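Local coordinates for protein activating signal cointegrator 1 complex subunit 3 (Homo sapiens, PDB 6YXQ) that unwinds duplex DNA 3'-5' using ATP in alkylation repair, helps rescue stalled ribosomes and binds ASCC2 through this N-terminal region, at residues D46-I54 with E95-M103; K66-I77 with A137-F145. One frame throughout, in Å; residues are numbered along the deposited sequence.

Both interactions lie in the helical N-terminal region of ASCC3, the part required for interaction with ASCC2 and separate from the ATPase machinery of the helicase. Neither contact touches another protein chain. Interaction 1 sets the start of helix 51-61 on helix 91-105. Interaction 2 pairs helix 64-85 with helix 128-142. Their centres are about 14 Å apart, and their segments alternate along the chain. The two contacts pack directly against each other. Trp51 CH2 lies 3.5 Å from Leu74 CD2, and Ala98 O lies 3.6 Å from Ile77 CG2. Phe102 O makes a like packing contact, 3.6 Å from Thr138 CG2.

Interaction 1 (D46-I54 with E95-M103); sequences DLGLTWKKI and ESGAAFLFM
Leu47 meets Phe100 and Met103 where the loop before helix 51-61 passes helix 91-105. This is helix-and-loop packing within the all-helical N-terminal region of ASCC3, and no hydrogen bond crosses it. Leu47 spreads its two methyls over two partners. CD1 comes to the edge of the Phe100 ring, 3.6 Å from its CD1, while CD2 reaches Met103 CB. This end is partly exposed, and the loop is poorly ordered here. Leu49 adds its backbone O, 3.7 Å from Ala99 CB, and its side chain also meets helix 147-163. Thr50 is the N-cap residue of the helix that follows.

Trp51 is the main apolar group from this side. Its CG stands anti to the backbone N (chi1 -174°), which carries the indole across helix 91-105. Ala98 CB sits over one face of the six-membered ring, 3.9 Å from its centroid, in a CH-pi contact. The Trp51 CB lies 3.5 Å from Glu95 O, and the Glu95 carboxylate comes beside CD1 with its plane 39° from the ring. Leu74 and Leu78 of helix 64-85 also touch the indole. Replacing this residue with an alanine would probably leave Ala98 CB without its aromatic face and open a gap toward Leu74.

One turn on, Ile54 divides its contacts. CD1 reaches toward Ala99 CA and Met103 CG, and lies 3.6 Å from Phe102 CD2. CG2 rests over a face of the Phe102 ring, 4.1 Å from the centroid and 14° off the normal.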
loop_
_atom_site.group_PDB
_atom_site.type_symbol
_atom_site.label_atom_id
_atom_site.label_comp_id
_atom_site.label_asym_id
_atom_site.label_seq_id
_atom_site.Cartn_x
_atom_site.Cartn_y
_atom_site.Cartn_z
ATOM N N ASP A 46 17.209 1.886 -21.842
ATOM C CA ASP A 46 17.209 0.729 -22.715
ATOM C C ASP A 46 15.924 -0.030 -22.433
ATOM O O ASP A 46 15.265 0.196 -21.414
ATOM C CB ASP A 46 18.431 -0.161 -22.461
ATOM C CG ASP A 46 18.497 -0.667 -21.022
ATOM O OD1 ASP A 46 19.316 -1.565 -20.737
ATOM O OD2 ASP A 46 17.733 -0.162 -20.170
ATOM N N LEU A 47 15.563 -0.916 -23.349
ATOM C CA LEU A 47 14.527 -1.886 -23.035
ATOM C C LEU A 47 15.209 -3.245 -23.034
ATOM O O LEU A 47 16.444 -3.305 -23.001
ATOM C CB LEU A 47 13.361 -1.787 -24.030
ATOM C CG LEU A 47 12.049 -2.567 -23.847
ATOM C CD1 LEU A 47 10.853 -1.639 -23.917
ATOM C CD2 LEU A 47 11.923 -3.650 -24.907
ATOM N N GLY A 48 14.425 -4.322 -23.047
ATOM C CA GLY A 48 14.919 -5.686 -23.078
ATOM C C GLY A 48 16.203 -5.874 -23.854
ATOM O O GLY A 48 17.216 -6.295 -23.291
ATOM N N LEU A 49 16.200 -5.535 -25.136
ATOM C CA LEU A 49 17.376 -5.733 -25.969
ATOM C C LEU A 49 17.742 -4.434 -26.664
ATOM O O LEU A 49 16.892 -3.796 -27.290
ATOM C CB LEU A 49 17.140 -6.840 -26.997
ATOM C CG LEU A 49 16.690 -8.188 -26.433
ATOM C CD1 LEU A 49 16.613 -9.185 -27.558
ATOM C CD2 LEU A 49 17.617 -8.686 -25.319
ATOM N N THR A 50 19.010 -4.058 -26.559
ATOM C CA THR A 50 19.520 -2.863 -27.201
ATOM C C THR A 50 19.759 -3.113 -28.688
ATOM O O THR A 50 19.724 -4.246 -29.172
ATOM C CB THR A 50 20.815 -2.417 -26.533
ATOM O OG1 THR A 50 21.447 -1.421 -27.343
ATOM C CG2 THR A 50 21.747 -3.589 -26.400
ATOM N N TRP A 51 20.025 -2.021 -29.408
ATOM C CA TRP A 51 20.203 -2.079 -30.857
ATOM C C TRP A 51 21.395 -2.954 -31.250
ATOM O O TRP A 51 21.317 -3.742 -32.207
ATOM C CB TRP A 51 20.373 -0.655 -31.386
ATOM C CG TRP A 51 20.420 -0.550 -32.862
ATOM C CD1 TRP A 51 21.490 -0.188 -33.628
ATOM C CD2 TRP A 51 19.345 -0.803 -33.767
ATOM N NE1 TRP A 51 21.150 -0.206 -34.958
ATOM C CE2 TRP A 51 19.835 -0.577 -35.069
ATOM C CE3 TRP A 51 18.016 -1.202 -33.604
ATOM C CZ2 TRP A 51 19.042 -0.736 -36.199
ATOM C CZ3 TRP A 51 17.232 -1.363 -34.724
ATOM C CH2 TRP A 51 17.746 -1.129 -36.007
ATOM N N LYS A 52 22.514 -2.816 -30.534
ATOM C CA LYS A 52 23.689 -3.638 -30.815
ATOM C C LYS A 52 23.401 -5.118 -30.574
ATOM O O LYS A 52 23.804 -5.976 -31.369
ATOM C CB LYS A 52 24.865 -3.165 -29.959
ATOM C CG LYS A 52 25.365 -1.766 -30.308
ATOM C CD LYS A 52 26.539 -1.350 -29.426
ATOM C CE LYS A 52 27.140 -0.013 -29.861
ATOM N NZ LYS A 52 27.736 -0.063 -31.236
ATOM N N LYS A 53 22.704 -5.437 -29.479
ATOM C CA LYS A 53 22.295 -6.817 -29.239
ATOM C C LYS A 53 21.403 -7.327 -30.363
ATOM O O LYS A 53 21.519 -8.488 -30.777
ATOM C CB LYS A 53 21.586 -6.930 -27.886
ATOM C CG LYS A 53 22.475 -7.473 -26.768
ATOM C CD LYS A 53 21.704 -7.708 -25.476
ATOM C CE LYS A 53 21.758 -6.492 -24.545
ATOM N NZ LYS A 53 21.008 -6.675 -23.260
ATOM N N ILE A 54 20.523 -6.466 -30.884
ATOM C CA ILE A 54 19.596 -6.885 -31.932
ATOM C C ILE A 54 20.347 -7.212 -33.214
ATOM O O ILE A 54 20.072 -8.227 -33.871
ATOM C CB ILE A 54 18.518 -5.810 -32.167
ATOM C CG1 ILE A 54 17.505 -5.802 -31.022
ATOM C CG2 ILE A 54 17.794 -6.056 -33.469
ATOM C CD1 ILE A 54 16.529 -4.655 -31.092
ATOM N N GLU A 95 19.291 5.355 -31.863
ATOM C CA GLU A 95 19.519 3.917 -31.981
ATOM C C GLU A 95 18.735 3.138 -30.927
ATOM O O GLU A 95 18.165 2.082 -31.229
ATOM C CB GLU A 95 21.010 3.607 -31.887
ATOM C CG GLU A 95 21.764 3.939 -33.157
ATOM C CD GLU A 95 23.158 3.356 -33.174
ATOM O OE1 GLU A 95 23.715 3.102 -32.082
ATOM O OE2 GLU A 95 23.695 3.158 -34.286
ATOM N N SER A 96 18.685 3.637 -29.683
ATOM C CA SER A 96 17.856 2.972 -28.676
ATOM C C SER A 96 16.375 3.113 -28.993
ATOM O O SER A 96 15.587 2.210 -28.682
ATOM C CB SER A 96 18.151 3.508 -27.269
ATOM O OG SER A 96 18.422 4.896 -27.278
ATOM N N GLY A 97 15.982 4.216 -29.633
ATOM C CA GLY A 97 14.618 4.322 -30.123
ATOM C C GLY A 97 14.317 3.318 -31.220
ATOM O O GLY A 97 13.220 2.763 -31.282
ATOM N N ALA A 98 15.290 3.069 -32.101
ATOM C CA ALA A 98 15.117 2.046 -33.129
ATOM C C ALA A 98 15.000 0.659 -32.512
ATOM O O ALA A 98 14.198 -0.165 -32.966
ATOM C CB ALA A 98 16.277 2.091 -34.124
ATOM N N ALA A 99 15.802 0.379 -31.484
ATOM C CA ALA A 99 15.676 -0.896 -30.781
ATOM C C ALA A 99 14.306 -1.021 -30.132
ATOM O O ALA A 99 13.676 -2.084 -30.181
ATOM C CB ALA A 99 16.779 -1.039 -29.736
ATOM N N PHE A 100 13.826 0.068 -29.533
ATOM C CA PHE A 100 12.492 0.083 -28.946
ATOM C C PHE A 100 11.416 -0.157 -29.997
ATOM O O PHE A 100 10.442 -0.876 -29.747
ATOM C CB PHE A 100 12.260 1.416 -28.238
ATOM C CG PHE A 100 10.902 1.546 -27.639
ATOM C CD1 PHE A 100 10.610 0.947 -26.429
ATOM C CD2 PHE A 100 9.913 2.262 -28.285
ATOM C CE1 PHE A 100 9.354 1.059 -25.873
ATOM C CE2 PHE A 100 8.657 2.379 -27.734
ATOM C CZ PHE A 100 8.377 1.777 -26.524
ATOM N N LEU A 101 11.569 0.443 -31.177
ATOM C CA LEU A 101 10.607 0.224 -32.253
ATOM C C LEU A 101 10.607 -1.233 -32.692
ATOM O O LEU A 101 9.548 -1.870 -32.764
ATOM C CB LEU A 101 10.920 1.139 -33.437
ATOM C CG LEU A 101 10.566 2.608 -33.227
ATOM C CD1 LEU A 101 10.933 3.410 -34.447
ATOM C CD2 LEU A 101 9.088 2.775 -32.900
ATOM N N PHE A 102 11.795 -1.776 -32.985
ATOM C CA PHE A 102 11.896 -3.169 -33.407
ATOM C C PHE A 102 11.241 -4.088 -32.391
ATOM O O PHE A 102 10.435 -4.952 -32.752
ATOM C CB PHE A 102 13.360 -3.556 -33.616
ATOM C CG PHE A 102 13.562 -5.012 -33.940
ATOM C CD1 PHE A 102 13.564 -5.449 -35.255
ATOM C CD2 PHE A 102 13.763 -5.943 -32.933
ATOM C CE1 PHE A 102 13.757 -6.792 -35.558
ATOM C CE2 PHE A 102 13.950 -7.290 -33.230
ATOM C CZ PHE A 102 13.945 -7.712 -34.541
ATOM N N MET A 103 11.560 -3.901 -31.107
ATOM C CA MET A 103 10.982 -4.753 -30.074
ATOM C C MET A 103 9.485 -4.522 -29.923
ATOM O O MET A 103 8.759 -5.428 -29.500
ATOM C CB MET A 103 11.698 -4.517 -28.746
ATOM C CG MET A 103 13.156 -4.921 -28.779
ATOM S SD MET A 103 13.354 -6.666 -29.170
ATOM C CE MET A 103 12.286 -7.368 -27.925
#

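Interaction 2 (K66-I77 with A137-F145); sequences KMQSINEDLKDI and ATNRIISHF
Ile141 presses into helix 64-85 as a knob in a hole formed by Ile70, Asp73, Leu74 and Ile77. This is the tight, buried side of the contact. Ile141 CG1 packs 3.5 Å from Asp73 CB, and its CD1 reaches deeper, to 3.6 Å from Leu74 CD2. CG1 lies beside the backbone N and anti to the carbonyl carbon (chi1 -76°), with CD1 extended beyond it into the hole. Ala137 is small enough for close backbone approach: its CB lies 3.4 Å from Asp73 O and also meets Ile77 CG1. Ile77 CD1 comes up to Thr138 OG1, whose hydrogen bond goes to Ala134 O one turn earlier.

Segments 66-77 and 137-142 run nearly antiparallel, their axes coming to 8.8 Å at closest, with 158° between their directions. Helix 91-105 covers the inner side through Phe102.

The outer side is polar and more open. Arg140 is exposed and links two carboxylates one turn apart. Its NE donates to Asp73 OD1 at 2.6 Å, a nearly straight bond (165°). The oxygen lies in the guanidinium plane, but the donor stands above the carboxylate plane. The second link, NH2 to Asp76 OD2, is weak and bent, with the two planes almost perpendicular. Asp73 thus gives its CB to the packed interior and its carboxylate to the salt bridge.

His144 takes Ile70 CD1 over one face of its ring. The partly exposed Lys66 chain passes the ND1 side of the ring at a slant, with its CD at the ring edge.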
loop_
_atom_site.group_PDB
_atom_site.type_symbol
_atom_site.label_atom_id
_atom_site.label_comp_id
_atom_site.label_asym_id
_atom_site.label_seq_id
_atom_site.Cartn_x
_atom_site.Cartn_y
_atom_site.Cartn_z
ATOM N N LYS A 66 20.453 -13.048 -46.762
ATOM C CA LYS A 66 19.319 -12.265 -46.305
ATOM C C LYS A 66 19.725 -11.083 -45.436
ATOM O O LYS A 66 18.958 -10.113 -45.335
ATOM C CB LYS A 66 18.344 -13.191 -45.567
ATOM C CG LYS A 66 18.118 -14.503 -46.333
ATOM C CD LYS A 66 16.935 -15.310 -45.817
ATOM C CE LYS A 66 15.972 -15.675 -46.957
ATOM N NZ LYS A 66 14.621 -16.115 -46.475
ATOM N N MET A 67 20.916 -11.126 -44.829
ATOM C CA MET A 67 21.426 -9.939 -44.146
ATOM C C MET A 67 21.546 -8.756 -45.101
ATOM O O MET A 67 21.365 -7.602 -44.685
ATOM C CB MET A 67 22.779 -10.234 -43.498
ATOM C CG MET A 67 22.696 -11.068 -42.228
ATOM S SD MET A 67 21.608 -10.380 -40.957
ATOM C CE MET A 67 22.313 -8.753 -40.708
ATOM N N GLN A 68 21.838 -9.022 -46.379
ATOM C CA GLN A 68 21.913 -7.937 -47.361
ATOM C C GLN A 68 20.645 -7.078 -47.371
ATOM O O GLN A 68 20.716 -5.843 -47.323
ATOM C CB GLN A 68 22.191 -8.507 -48.755
ATOM C CG GLN A 68 22.668 -7.459 -49.756
ATOM C CD GLN A 68 22.230 -7.744 -51.183
ATOM O OE1 GLN A 68 21.061 -8.028 -51.444
ATOM N NE2 GLN A 68 23.172 -7.663 -52.119
ATOM N N SER A 69 19.475 -7.718 -47.439
ATOM C CA SER A 69 18.208 -6.987 -47.408
ATOM C C SER A 69 17.847 -6.501 -46.004
ATOM O O SER A 69 17.224 -5.431 -45.837
ATOM C CB SER A 69 17.091 -7.877 -47.947
ATOM O OG SER A 69 15.860 -7.590 -47.305
ATOM N N ILE A 70 18.216 -7.277 -44.985
ATOM C CA ILE A 70 17.853 -6.919 -43.624
ATOM C C ILE A 70 18.553 -5.638 -43.196
ATOM O O ILE A 70 18.036 -4.895 -42.357
ATOM C CB ILE A 70 18.154 -8.110 -42.696
ATOM C CG1 ILE A 70 17.018 -9.124 -42.793
ATOM C CG2 ILE A 70 18.370 -7.669 -41.245
ATOM C CD1 ILE A 70 17.450 -10.530 -42.545
ATOM N N ASN A 71 19.712 -5.329 -43.782
ATOM C CA ASN A 71 20.375 -4.071 -43.439
ATOM C C ASN A 71 19.587 -2.863 -43.950
ATOM O O ASN A 71 19.490 -1.840 -43.260
ATOM C CB ASN A 71 21.805 -4.068 -43.975
ATOM C CG ASN A 71 22.703 -5.041 -43.226
ATOM O OD1 ASN A 71 22.234 -5.819 -42.390
ATOM N ND2 ASN A 71 24.000 -5.001 -43.522
ATOM N N GLU A 72 18.993 -2.966 -45.142
ATOM C CA GLU A 72 18.118 -1.894 -45.607
ATOM C C GLU A 72 16.878 -1.782 -44.728
ATOM O O GLU A 72 16.411 -0.671 -44.436
ATOM C CB GLU A 72 17.730 -2.125 -47.068
ATOM C CG GLU A 72 18.883 -1.960 -48.051
ATOM C CD GLU A 72 19.798 -0.795 -47.699
ATOM O OE1 GLU A 72 20.933 -1.043 -47.230
ATOM O OE2 GLU A 72 19.381 0.370 -47.888
ATOM N N ASP A 73 16.337 -2.919 -44.286
ATOM C CA ASP A 73 15.202 -2.856 -43.361
ATOM C C ASP A 73 15.580 -2.138 -42.066
ATOM O O ASP A 73 14.831 -1.284 -41.569
ATOM C CB ASP A 73 14.683 -4.260 -43.070
ATOM C CG ASP A 73 14.035 -4.899 -44.281
ATOM O OD1 ASP A 73 13.356 -4.175 -45.039
ATOM O OD2 ASP A 73 14.215 -6.120 -44.478
ATOM N N LEU A 74 16.749 -2.467 -41.512
ATOM C CA LEU A 74 17.218 -1.811 -40.296
ATOM C C LEU A 74 17.461 -0.329 -40.515
ATOM O O LEU A 74 17.290 0.469 -39.588
ATOM C CB LEU A 74 18.502 -2.466 -39.800
ATOM C CG LEU A 74 18.435 -3.926 -39.372
ATOM C CD1 LEU A 74 19.830 -4.533 -39.455
ATOM C CD2 LEU A 74 17.847 -4.060 -37.968
ATOM N N LYS A 75 17.883 0.061 -41.720
ATOM C CA LYS A 75 18.027 1.485 -42.009
ATOM C C LYS A 75 16.668 2.174 -42.042
ATOM O O LYS A 75 16.536 3.322 -41.603
ATOM C CB LYS A 75 18.774 1.682 -43.328
ATOM C CG LYS A 75 20.268 1.389 -43.228
ATOM C CD LYS A 75 20.974 1.500 -44.575
ATOM C CE LYS A 75 22.468 1.751 -44.391
ATOM N NZ LYS A 75 23.177 0.580 -43.789
ATOM N N ASP A 76 15.646 1.483 -42.558
ATOM C CA ASP A 76 14.288 2.020 -42.488
ATOM C C ASP A 76 13.870 2.254 -41.042
ATOM O O ASP A 76 13.282 3.295 -40.709
ATOM C CB ASP A 76 13.306 1.074 -43.181
ATOM C CG ASP A 76 13.518 0.999 -44.686
ATOM O OD1 ASP A 76 13.933 2.011 -45.294
ATOM O OD2 ASP A 76 13.260 -0.080 -45.264
ATOM N N ILE A 77 14.178 1.294 -40.165
ATOM C CA ILE A 77 13.834 1.445 -38.749
ATOM C C ILE A 77 14.615 2.597 -38.119
ATOM O O ILE A 77 14.080 3.359 -37.303
ATOM C CB ILE A 77 14.072 0.128 -37.986
ATOM C CG1 ILE A 77 13.259 -1.009 -38.596
ATOM C CG2 ILE A 77 13.707 0.296 -36.525
ATOM C CD1 ILE A 77 13.530 -2.355 -37.953
ATOM N N ALA A 137 9.129 -2.528 -41.713
ATOM C CA ALA A 137 10.510 -3.001 -41.774
ATOM C C ALA A 137 10.743 -4.165 -40.815
ATOM O O ALA A 137 11.405 -5.153 -41.166
ATOM C CB ALA A 137 11.465 -1.852 -41.472
ATOM N N THR A 138 10.193 -4.075 -39.605
ATOM C CA THR A 138 10.367 -5.147 -38.633
ATOM C C THR A 138 9.747 -6.446 -39.121
ATOM O O THR A 138 10.332 -7.523 -38.951
ATOM C CB THR A 138 9.753 -4.743 -37.300
ATOM O OG1 THR A 138 10.300 -3.484 -36.896
ATOM C CG2 THR A 138 10.065 -5.785 -36.262
ATOM N N ASN A 139 8.557 -6.370 -39.719
ATOM C CA ASN A 139 7.918 -7.592 -40.192
ATOM C C ASN A 139 8.632 -8.152 -41.412
ATOM O O ASN A 139 8.692 -9.375 -41.589
ATOM C CB ASN A 139 6.444 -7.337 -40.484
ATOM C CG ASN A 139 5.592 -7.461 -39.245
ATOM O OD1 ASN A 139 5.159 -8.554 -38.879
ATOM N ND2 ASN A 139 5.370 -6.345 -38.573
ATOM N N ARG A 140 9.185 -7.277 -42.255
ATOM C CA ARG A 140 10.054 -7.743 -43.324
ATOM C C ARG A 140 11.212 -8.546 -42.758
ATOM O O ARG A 140 11.525 -9.631 -43.258
ATOM C CB ARG A 140 10.567 -6.560 -44.147
ATOM C CG ARG A 140 9.685 -6.177 -45.329
ATOM C CD ARG A 140 10.425 -5.289 -46.320
ATOM N NE ARG A 140 10.841 -4.025 -45.714
ATOM C CZ ARG A 140 10.067 -2.948 -45.603
ATOM N NH1 ARG A 140 8.820 -2.966 -46.061
ATOM N NH2 ARG A 140 10.541 -1.849 -45.030
ATOM N N ILE A 141 11.845 -8.038 -41.695
ATOM C CA ILE A 141 12.976 -8.749 -41.098
ATOM C C ILE A 141 12.531 -10.095 -40.531
ATOM O O ILE A 141 13.147 -11.135 -40.795
ATOM C CB ILE A 141 13.648 -7.886 -40.017
ATOM C CG1 ILE A 141 14.494 -6.796 -40.659
ATOM C CG2 ILE A 141 14.515 -8.744 -39.109
ATOM C CD1 ILE A 141 15.237 -5.946 -39.645
ATOM N N ILE A 142 11.454 -10.095 -39.741
ATOM C CA ILE A 142 11.022 -11.324 -39.075
ATOM C C ILE A 142 10.564 -12.364 -40.091
ATOM O O ILE A 142 10.626 -13.574 -39.827
ATOM C CB ILE A 142 9.918 -11.019 -38.043
ATOM C CG1 ILE A 142 10.431 -10.051 -36.975
ATOM C CG2 ILE A 142 9.453 -12.288 -37.363
ATOM C CD1 ILE A 142 11.521 -10.627 -36.111
ATOM N N SER A 143 10.116 -11.927 -41.270
ATOM C CA SER A 143 9.727 -12.879 -42.302
ATOM C C SER A 143 10.878 -13.779 -42.735
ATOM O O SER A 143 10.635 -14.780 -43.418
ATOM C CB SER A 143 9.156 -12.133 -43.508
ATOM O OG SER A 143 10.184 -11.548 -44.286
ATOM N N HIS A 144 12.116 -13.455 -42.355
ATOM C CA HIS A 144 13.263 -14.312 -42.614
ATOM C C HIS A 144 13.601 -15.221 -41.436
ATOM O O HIS A 144 14.436 -16.119 -41.584
ATOM C CB HIS A 144 14.490 -13.463 -42.971
ATOM C CG HIS A 144 14.321 -12.646 -44.215
ATOM N ND1 HIS A 144 14.934 -12.969 -45.405
ATOM C CD2 HIS A 144 13.616 -11.514 -44.452
ATOM C CE1 HIS A 144 14.612 -12.077 -46.323
ATOM N NE2 HIS A 144 13.814 -11.181 -45.771
ATOM N N PHE A 145 12.986 -15.013 -40.275
ATOM C CA PHE A 145 13.259 -15.883 -39.141
ATOM C C PHE A 145 12.631 -17.241 -39.391
ATOM O O PHE A 145 11.522 -17.344 -39.922
ATOM C CB PHE A 145 12.704 -15.297 -37.832
ATOM C CG PHE A 145 13.531 -14.176 -37.240
ATOM C CD1 PHE A 145 14.249 -13.305 -38.047
ATOM C CD2 PHE A 145 13.546 -13.966 -35.871
ATOM C CE1 PHE A 145 14.983 -12.270 -37.497
ATOM C CE2 PHE A 145 14.278 -12.932 -35.317
ATOM C CZ PHE A 145 14.995 -12.084 -36.130
#